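PDB 4LB8: uncharacterized protein from Bacteroides thetaiotaomicron, which is of unknown function, belongs to the DUF4848 family and is probably exported as a lipoprotein, pairing a helical part with a beta-sheet part. Local coordinates for residues R175-K180 with W206-S210; I169-Y173 with G182-S186; Y36-L40 with A122-F126. All coordinates share one frame; numbering follows the deposited sequence.

Contact 1: R175-K180 with W206-S210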
loop_
_atom_site.group_PDB
_atom_site.type_symbol
_atom_site.label_atom_id
_atom_site.label_comp_id
_atom_site.label_asym_id
_atom_site.label_seq_id
_atom_site.Cartn_x
_atom_site.Cartn_y
_atom_site.Cartn_z
ATOM N N ARG A 175 7.095 -0.462 2.562
ATOM C CA ARG A 175 7.741 -0.708 1.275
ATOM C C ARG A 175 7.546 0.524 0.426
ATOM O O ARG A 175 6.419 0.886 0.111
ATOM C CB ARG A 175 7.229 -1.965 0.562
ATOM C CG ARG A 175 7.921 -2.164 -0.805
ATOM C CD ARG A 175 7.359 -3.310 -1.627
ATOM N NE ARG A 175 6.297 -2.818 -2.498
ATOM C CZ ARG A 175 5.007 -3.027 -2.289
ATOM N NH1 ARG A 175 4.606 -3.772 -1.264
ATOM N NH2 ARG A 175 4.110 -2.528 -3.113
ATOM N N GLN A 176 8.629 1.193 0.099
ATOM C CA GLN A 176 8.540 2.399 -0.699
ATOM C C GLN A 176 8.960 2.084 -2.145
ATOM O O GLN A 176 9.038 0.923 -2.512
ATOM C CB GLN A 176 9.358 3.534 -0.039
ATOM C CG GLN A 176 8.787 3.973 1.322
ATOM C CD GLN A 176 7.363 4.508 1.236
ATOM O OE1 GLN A 176 6.467 4.026 1.929
ATOM N NE2 GLN A 176 7.113 5.500 0.364
ATOM N N LYS A 177 9.169 3.103 -2.975
ATOM C CA LYS A 177 9.463 2.905 -4.387
ATOM C C LYS A 177 10.791 2.128 -4.638
ATOM O O LYS A 177 10.834 1.316 -5.562
ATOM C CB LYS A 177 9.414 4.250 -5.152
ATOM C CG LYS A 177 10.621 5.144 -5.044
ATOM C CD LYS A 177 11.099 5.559 -6.428
ATOM C CE LYS A 177 12.493 6.141 -6.411
ATOM N NZ LYS A 177 12.533 7.460 -5.730
ATOM N N ASP A 178 11.841 2.353 -3.827
ATOM C CA ASP A 178 13.105 1.656 -4.037
ATOM C C ASP A 178 13.801 1.269 -2.721
ATOM O O ASP A 178 14.922 0.765 -2.766
ATOM C CB ASP A 178 14.041 2.443 -4.970
ATOM C CG ASP A 178 14.531 3.789 -4.480
ATOM O OD1 ASP A 178 14.260 4.133 -3.311
ATOM O OD2 ASP A 178 15.219 4.482 -5.256
ATOM N N ARG A 179 13.093 1.424 -1.568
ATOM C CA ARG A 179 13.535 1.030 -0.227
ATOM C C ARG A 179 12.383 0.348 0.557
ATOM O O ARG A 179 11.246 0.801 0.466
ATOM C CB ARG A 179 14.061 2.238 0.568
ATOM C CG ARG A 179 15.251 2.991 -0.023
ATOM C CD ARG A 179 16.534 2.189 -0.045
ATOM N NE ARG A 179 17.643 2.936 -0.638
ATOM C CZ ARG A 179 17.941 2.946 -1.936
ATOM N NH1 ARG A 179 17.207 2.252 -2.799
ATOM N NH2 ARG A 179 18.962 3.660 -2.384
ATOM N N LYS A 180 12.688 -0.727 1.313
ATOM C CA LYS A 180 11.776 -1.490 2.198
ATOM C C LYS A 180 12.349 -1.576 3.606
ATOM O O LYS A 180 13.564 -1.714 3.760
ATOM C CB LYS A 180 11.574 -2.968 1.742
ATOM C CG LYS A 180 10.887 -3.226 0.442
ATOM C CD LYS A 180 11.069 -4.683 -0.031
ATOM C CE LYS A 180 10.181 -5.699 0.650
ATOM N NZ LYS A 180 10.249 -7.023 -0.025
ATOM N N TRP A 206 14.537 -6.604 -5.909
ATOM C CA TRP A 206 14.856 -6.356 -4.505
ATOM C C TRP A 206 15.903 -7.328 -3.983
ATOM O O TRP A 206 15.836 -8.538 -4.203
ATOM C CB TRP A 206 13.596 -6.418 -3.641
ATOM C CG TRP A 206 12.576 -5.401 -4.042
ATOM C CD1 TRP A 206 11.564 -5.564 -4.941
ATOM C CD2 TRP A 206 12.447 -4.071 -3.528
ATOM N NE1 TRP A 206 10.821 -4.406 -5.036
ATOM C CE2 TRP A 206 11.340 -3.474 -4.178
ATOM C CE3 TRP A 206 13.162 -3.320 -2.582
ATOM C CZ2 TRP A 206 10.950 -2.147 -3.937
ATOM C CZ3 TRP A 206 12.759 -2.015 -2.324
ATOM C CH2 TRP A 206 11.666 -1.442 -2.998
ATOM N N SER A 207 16.863 -6.768 -3.268
ATOM C CA SER A 207 18.008 -7.428 -2.681
ATOM C C SER A 207 18.317 -6.730 -1.366
ATOM O O SER A 207 17.964 -5.570 -1.206
ATOM C CB SER A 207 19.170 -7.334 -3.659
ATOM O OG SER A 207 20.411 -7.737 -3.119
ATOM N N ARG A 208 18.940 -7.424 -0.415
ATOM C CA ARG A 208 19.281 -6.851 0.887
ATOM C C ARG A 208 20.446 -5.847 0.804
ATOM O O ARG A 208 21.357 -6.000 -0.018
ATOM C CB ARG A 208 19.620 -7.969 1.886
ATOM C CG ARG A 208 18.423 -8.355 2.712
ATOM C CD ARG A 208 18.605 -9.666 3.406
ATOM N NE ARG A 208 17.311 -10.330 3.579
ATOM C CZ ARG A 208 17.086 -11.616 3.332
ATOM N NH1 ARG A 208 18.060 -12.392 2.872
ATOM N NH2 ARG A 208 15.885 -12.132 3.522
ATOM N N TYR A 209 20.409 -4.824 1.666
ATOM C CA TYR A 209 21.445 -3.789 1.740
ATOM C C TYR A 209 21.540 -3.277 3.182
ATOM O O TYR A 209 20.549 -3.332 3.909
ATOM C CB TYR A 209 21.149 -2.645 0.737
ATOM C CG TYR A 209 20.257 -1.537 1.273
ATOM C CD1 TYR A 209 18.914 -1.773 1.574
ATOM C CD2 TYR A 209 20.756 -0.253 1.479
ATOM C CE1 TYR A 209 18.099 -0.763 2.095
ATOM C CE2 TYR A 209 19.955 0.759 2.010
ATOM C CZ TYR A 209 18.625 0.502 2.314
ATOM O OH TYR A 209 17.834 1.506 2.835
ATOM N N SER A 210 22.695 -2.754 3.580
ATOM C CA SER A 210 22.898 -2.230 4.933
ATOM C C SER A 210 22.172 -0.905 5.172
ATOM O O SER A 210 22.157 -0.067 4.283
ATOM C CB SER A 210 24.385 -2.049 5.209
ATOM O OG SER A 210 25.069 -3.291 5.168
HETATM O O HOH W 1 15.324 0.611 4.317
#

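Contact 2: I169-Y173 with G182-S186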
loop_
_atom_site.group_PDB
_atom_site.type_symbol
_atom_site.label_atom_id
_atom_site.label_comp_id
_atom_site.label_asym_id
_atom_site.label_seq_id
_atom_site.Cartn_x
_atom_site.Cartn_y
_atom_site.Cartn_z
ATOM N N ILE A 169 -0.717 -7.448 12.835
ATOM C CA ILE A 169 -0.309 -8.024 14.120
ATOM C C ILE A 169 1.150 -8.523 14.058
ATOM O O ILE A 169 1.522 -9.257 13.145
ATOM C CB ILE A 169 -1.311 -9.137 14.554
ATOM C CG1 ILE A 169 -2.787 -8.656 14.471
ATOM C CG2 ILE A 169 -1.003 -9.708 15.946
ATOM C CD1 ILE A 169 -3.249 -7.449 15.412
ATOM N N ASN A 170 1.978 -8.071 15.021
ATOM C CA ASN A 170 3.398 -8.449 15.223
ATOM C C ASN A 170 4.327 -8.232 13.970
ATOM O O ASN A 170 5.484 -8.656 13.990
ATOM C CB ASN A 170 3.475 -9.925 15.679
ATOM C CG ASN A 170 2.705 -10.220 16.933
ATOM O OD1 ASN A 170 2.547 -9.379 17.818
ATOM N ND2 ASN A 170 2.238 -11.436 17.051
ATOM N N GLU A 171 3.815 -7.604 12.890
ATOM C CA GLU A 171 4.579 -7.373 11.661
ATOM C C GLU A 171 4.404 -5.946 11.212
ATOM O O GLU A 171 3.308 -5.571 10.846
ATOM C CB GLU A 171 4.141 -8.332 10.530
ATOM C CG GLU A 171 4.086 -9.790 10.956
ATOM C CD GLU A 171 3.654 -10.839 9.950
ATOM O OE1 GLU A 171 2.988 -10.487 8.946
ATOM O OE2 GLU A 171 3.951 -12.032 10.200
ATOM N N ALA A 172 5.455 -5.146 11.251
ATOM C CA ALA A 172 5.361 -3.766 10.783
ATOM C C ALA A 172 6.281 -3.600 9.615
ATOM O O ALA A 172 7.392 -4.143 9.630
ATOM C CB ALA A 172 5.703 -2.786 11.890
ATOM N N TYR A 173 5.801 -2.925 8.558
ATOM C CA TYR A 173 6.597 -2.729 7.362
ATOM C C TYR A 173 6.297 -1.401 6.708
ATOM O O TYR A 173 5.266 -0.776 6.959
ATOM C CB TYR A 173 6.384 -3.892 6.342
ATOM C CG TYR A 173 4.956 -4.050 5.851
ATOM C CD1 TYR A 173 4.474 -3.293 4.780
ATOM C CD2 TYR A 173 4.081 -4.954 6.457
ATOM C CE1 TYR A 173 3.150 -3.404 4.349
ATOM C CE2 TYR A 173 2.758 -5.093 6.016
ATOM C CZ TYR A 173 2.292 -4.303 4.971
ATOM O OH TYR A 173 0.977 -4.412 4.556
ATOM N N GLY A 182 11.222 -3.573 7.595
ATOM C CA GLY A 182 10.315 -4.384 8.390
ATOM C C GLY A 182 10.826 -4.691 9.785
ATOM O O GLY A 182 12.032 -4.667 10.036
ATOM N N LEU A 183 9.881 -4.946 10.699
ATOM C CA LEU A 183 10.095 -5.392 12.065
ATOM C C LEU A 183 9.054 -6.488 12.339
ATOM O O LEU A 183 7.846 -6.216 12.397
ATOM C CB LEU A 183 10.032 -4.250 13.090
ATOM C CG LEU A 183 10.300 -4.631 14.567
ATOM C CD1 LEU A 183 11.605 -5.356 14.743
ATOM C CD2 LEU A 183 10.238 -3.404 15.443
ATOM N N TYR A 184 9.546 -7.738 12.429
ATOM C CA TYR A 184 8.755 -8.939 12.618
ATOM C C TYR A 184 9.063 -9.511 13.992
ATOM O O TYR A 184 10.233 -9.673 14.333
ATOM C CB TYR A 184 9.014 -9.944 11.456
ATOM C CG TYR A 184 8.631 -9.330 10.122
ATOM C CD1 TYR A 184 7.316 -9.385 9.658
ATOM C CD2 TYR A 184 9.546 -8.556 9.397
ATOM C CE1 TYR A 184 6.920 -8.702 8.502
ATOM C CE2 TYR A 184 9.158 -7.868 8.241
ATOM C CZ TYR A 184 7.846 -7.950 7.796
ATOM O OH TYR A 184 7.461 -7.319 6.640
ATOM N N LEU A 185 8.000 -9.767 14.796
ATOM C CA LEU A 185 8.097 -10.312 16.152
ATOM C C LEU A 185 7.445 -11.664 16.286
ATOM O O LEU A 185 6.374 -11.909 15.717
ATOM C CB LEU A 185 7.474 -9.368 17.199
ATOM C CG LEU A 185 8.038 -7.948 17.307
ATOM C CD1 LEU A 185 7.312 -7.200 18.387
ATOM C CD2 LEU A 185 9.565 -7.934 17.529
ATOM N N SER A 186 8.085 -12.537 17.075
ATOM C CA SER A 186 7.617 -13.888 17.400
ATOM C C SER A 186 8.064 -14.208 18.825
ATOM O O SER A 186 8.869 -13.460 19.375
ATOM C CB SER A 186 8.101 -14.926 16.383
ATOM O OG SER A 186 9.510 -15.083 16.316
HETATM O O HOH W 2 6.500 -11.878 12.560
#

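Contact 3: Y36-L40 with A122-F126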
loop_
_atom_site.group_PDB
_atom_site.type_symbol
_atom_site.label_atom_id
_atom_site.label_comp_id
_atom_site.label_asym_id
_atom_site.label_seq_id
_atom_site.Cartn_x
_atom_site.Cartn_y
_atom_site.Cartn_z
ATOM N N TYR A 36 -24.856 16.215 -27.991
ATOM C CA TYR A 36 -24.560 15.570 -26.716
ATOM C C TYR A 36 -23.050 15.708 -26.380
ATOM O O TYR A 36 -22.716 16.226 -25.311
ATOM C CB TYR A 36 -25.040 14.084 -26.740
ATOM C CG TYR A 36 -24.266 13.177 -25.815
ATOM C CD1 TYR A 36 -24.388 13.289 -24.431
ATOM C CD2 TYR A 36 -23.332 12.277 -26.315
ATOM C CE1 TYR A 36 -23.604 12.527 -23.571
ATOM C CE2 TYR A 36 -22.547 11.507 -25.464
ATOM C CZ TYR A 36 -22.680 11.645 -24.092
ATOM O OH TYR A 36 -21.926 10.873 -23.255
ATOM N N GLU A 37 -22.157 15.290 -27.301
ATOM C CA GLU A 37 -20.706 15.334 -27.101
ATOM C C GLU A 37 -20.232 16.759 -26.882
ATOM O O GLU A 37 -19.363 16.967 -26.047
ATOM C CB GLU A 37 -19.954 14.662 -28.259
ATOM C CG GLU A 37 -19.925 13.142 -28.126
ATOM C CD GLU A 37 -19.524 12.356 -29.361
ATOM O OE1 GLU A 37 -19.677 12.893 -30.484
ATOM O OE2 GLU A 37 -19.132 11.173 -29.211
ATOM N N ASN A 38 -20.840 17.737 -27.590
ATOM C CA ASN A 38 -20.535 19.155 -27.437
ATOM C C ASN A 38 -20.980 19.665 -26.084
ATOM O O ASN A 38 -20.166 20.280 -25.392
ATOM C CB ASN A 38 -21.181 19.970 -28.548
ATOM C CG ASN A 38 -20.257 20.148 -29.719
ATOM O OD1 ASN A 38 -20.071 19.239 -30.548
ATOM N ND2 ASN A 38 -19.584 21.295 -29.750
ATOM N N ALA A 39 -22.252 19.396 -25.684
ATOM C CA ALA A 39 -22.785 19.803 -24.377
ATOM C C ALA A 39 -21.995 19.169 -23.221
ATOM O O ALA A 39 -21.777 19.828 -22.209
ATOM C CB ALA A 39 -24.244 19.431 -24.264
ATOM N N LEU A 40 -21.532 17.913 -23.384
ATOM C CA LEU A 40 -20.744 17.220 -22.366
ATOM C C LEU A 40 -19.389 17.984 -22.135
ATOM O O LEU A 40 -19.040 18.292 -20.979
ATOM C CB LEU A 40 -20.533 15.744 -22.802
ATOM C CG LEU A 40 -19.870 14.747 -21.815
ATOM C CD1 LEU A 40 -20.767 14.418 -20.630
ATOM C CD2 LEU A 40 -19.474 13.479 -22.541
ATOM N N ALA A 122 -18.551 11.447 -16.545
ATOM C CA ALA A 122 -18.979 12.815 -16.884
ATOM C C ALA A 122 -20.455 12.857 -17.304
ATOM O O ALA A 122 -21.061 13.901 -17.203
ATOM C CB ALA A 122 -18.086 13.420 -17.954
ATOM N N ASN A 123 -21.061 11.709 -17.630
ATOM C CA ASN A 123 -22.485 11.638 -17.983
ATOM C C ASN A 123 -23.417 11.971 -16.790
ATOM O O ASN A 123 -24.609 12.194 -17.013
ATOM C CB ASN A 123 -22.833 10.276 -18.551
ATOM C CG ASN A 123 -22.462 10.153 -19.993
ATOM O OD1 ASN A 123 -22.377 11.139 -20.700
ATOM N ND2 ASN A 123 -22.269 8.943 -20.491
ATOM N N GLU A 124 -22.864 12.043 -15.550
ATOM C CA GLU A 124 -23.568 12.385 -14.305
ATOM C C GLU A 124 -24.314 13.734 -14.434
ATOM O O GLU A 124 -25.368 13.912 -13.823
ATOM C CB GLU A 124 -22.603 12.415 -13.102
ATOM C CG GLU A 124 -21.535 13.508 -13.126
ATOM C CD GLU A 124 -21.002 13.961 -11.779
ATOM O OE1 GLU A 124 -21.557 13.539 -10.739
ATOM O OE2 GLU A 124 -20.049 14.772 -11.765
ATOM N N TYR A 125 -23.788 14.653 -15.255
ATOM C CA TYR A 125 -24.392 15.953 -15.521
ATOM C C TYR A 125 -25.742 15.831 -16.225
ATOM O O TYR A 125 -26.580 16.707 -16.058
ATOM C CB TYR A 125 -23.455 16.807 -16.405
ATOM C CG TYR A 125 -22.094 17.055 -15.794
ATOM C CD1 TYR A 125 -21.962 17.755 -14.601
ATOM C CD2 TYR A 125 -20.933 16.657 -16.447
ATOM C CE1 TYR A 125 -20.715 17.945 -14.011
ATOM C CE2 TYR A 125 -19.677 16.879 -15.888
ATOM C CZ TYR A 125 -19.572 17.519 -14.666
ATOM O OH TYR A 125 -18.340 17.738 -14.106
ATOM N N PHE A 126 -25.951 14.784 -17.041
ATOM C CA PHE A 126 -27.173 14.723 -17.820
ATOM C C PHE A 126 -28.085 13.537 -17.475
ATOM O O PHE A 126 -29.289 13.671 -17.699
ATOM C CB PHE A 126 -26.844 14.722 -19.318
ATOM C CG PHE A 126 -25.893 15.798 -19.809
ATOM C CD1 PHE A 126 -26.183 17.144 -19.628
ATOM C CD2 PHE A 126 -24.740 15.462 -20.507
ATOM C CE1 PHE A 126 -25.318 18.141 -20.116
ATOM C CE2 PHE A 126 -23.886 16.457 -21.007
ATOM C CZ PHE A 126 -24.171 17.789 -20.798
#

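Contact 1: R175-K180 with W206-S210
The turn of the beta hairpin formed by strands 171-175 and 179-188 meets Trp206 and Tyr209, which come from strand 206-208 and the residue just after it. No direct hydrogen bond joins the two segments; the large indole does most of the work. Its six-membered ring pushes into the turn: Trp206 CH2 lies 3.5 Å from Asp178 C and, at the ring edge, 3.6 Å from Gln176 O. Over one indole face runs the Lys180 side chain, a CH-pi contact in which Lys180 CD stands 3.9 Å from the centroid of the six-membered ring of Trp206. Lysine suits this place because its methylenes can lie on an aromatic face while the ammonium reaches on to Gln199. The turn is closed by Gln176 N, which donates to Arg179 O, and strand 191-201 lies between this hairpin and strand 206-208 in the antiparallel sheet. Arg179 bends at chi2 (-67°), bringing Arg179 CD to 3.2 Å from Tyr209 OH, the arginine chain running roughly perpendicular to the tyrosine. Arg179 NH1 turns back to donate to Asp178 O (2.7 Å), approaching from above the carbonyl plane with the oxygen lying in the guanidinium plane. A water links the segments, donating to Lys180 O at 3.0 Å and hydrogen-bonding to Tyr209 OH. The second subunit also reaches this surface, where its Thr110 packs on Trp206.

Contact 2: I169-Y173 with G182-S186
Three backbone hydrogen bonds join Asn170 and Ala172 to Leu183 and Leu185 in the beta hairpin of strands 171-175 and 179-188. Ala172 and Leu183 form the hydrogen-bonded antiparallel pair: Ala172 N donates to Leu183 O at 2.9 Å, and Leu183 N returns a bond of 2.8 Å to Ala172 O. Beyond them, Leu185 N reaches Asn170 O at 2.9 Å. Asparagine suits the position just before the strand, because it adopts the left-handed backbone conformation (phi 55°) more readily than most residues; its side-chain OD1 accepts from Arg289 N. The face bearing Ala172 and Leu183 is apolar and packs on Ile271 and Ile273 of strand 268-275, which suits a small and a branched aliphatic residue. On the other face, Tyr184 leans across its non-hydrogen-bonded partner Glu171. The aliphatic stem of the glutamate slants past the ring, with Glu171 CB 3.5 Å from Tyr184 CD1, and carries the carboxylate to the ring's edge, the two planes 67° apart. Arg151 of the second subunit makes a cation-pi contact with this ring and packs on Glu171. Gly182, with no side chain, leaves room for the Tyr184 ring, whose CE2 passes over it. The phenol oxygen reaches the neighbouring pair, with Tyr184 OH 3.6 Å from Tyr173 CB.

Contact 3: Y36-L40 with A122-F126
Tyr36 and Leu40 both swing CG away from the backbone N, roughly anti in the tyrosine (chi1 153°) and closely so in the leucine (-173°), which carries their side chains from one side of helix 33-44 toward the 3-10 turn at 122-125. There Tyr36 OH donates to Asn123 OD1 at 2.6 Å, meeting a lone pair in the amide plane with a C=O...donor angle of 120°. The acceptor also lies in the plane of the phenol ring, although ring and amide are turned well apart. Asparagine serves both sides here: its oxygen receives the tyrosine while ND2 donates to Asp142. Leu40, one helical turn after Tyr36, lies beside this polar pair, with Leu40 CD1 3.9 Å from Ala122 CB and 3.7 Å from Phe126 CE2. A small alanine lets the leucine branch approach the turn. Phe126 presents its ring edge to the helix backbone, with Phe126 CZ 3.4 Å from Ala39 O and Phe126 CE2 3.5 Å from Leu40 CA. Outside the pair, Phe30 of strand 27-30 meets the rings of Tyr36 and Phe126 edge-to-face, Phe133 of strand 132-135 lies against Tyr36, and Tyr125 packs on Met64 of helix 63-80.

How the contacts relate
Contact 3 is complete, by residue 126, before either of the others begins, and its centre is about 46 Å from that of contact 1 and about 50 Å from that of contact 2. It belongs to the helical part of the chain, beside the small mixed sheet, whereas contacts 1 and 2 lie in the antiparallel sheet of the later part, their centres about 16 Å apart. Those two share strand 179-188: contact 2 zips the hairpin together and contact 1 joins its turn to residues 206-210, so their segments alternate along the chain. All three reach the second subunit, consistent with a dimer in which both parts of this elongated chain take part in the association.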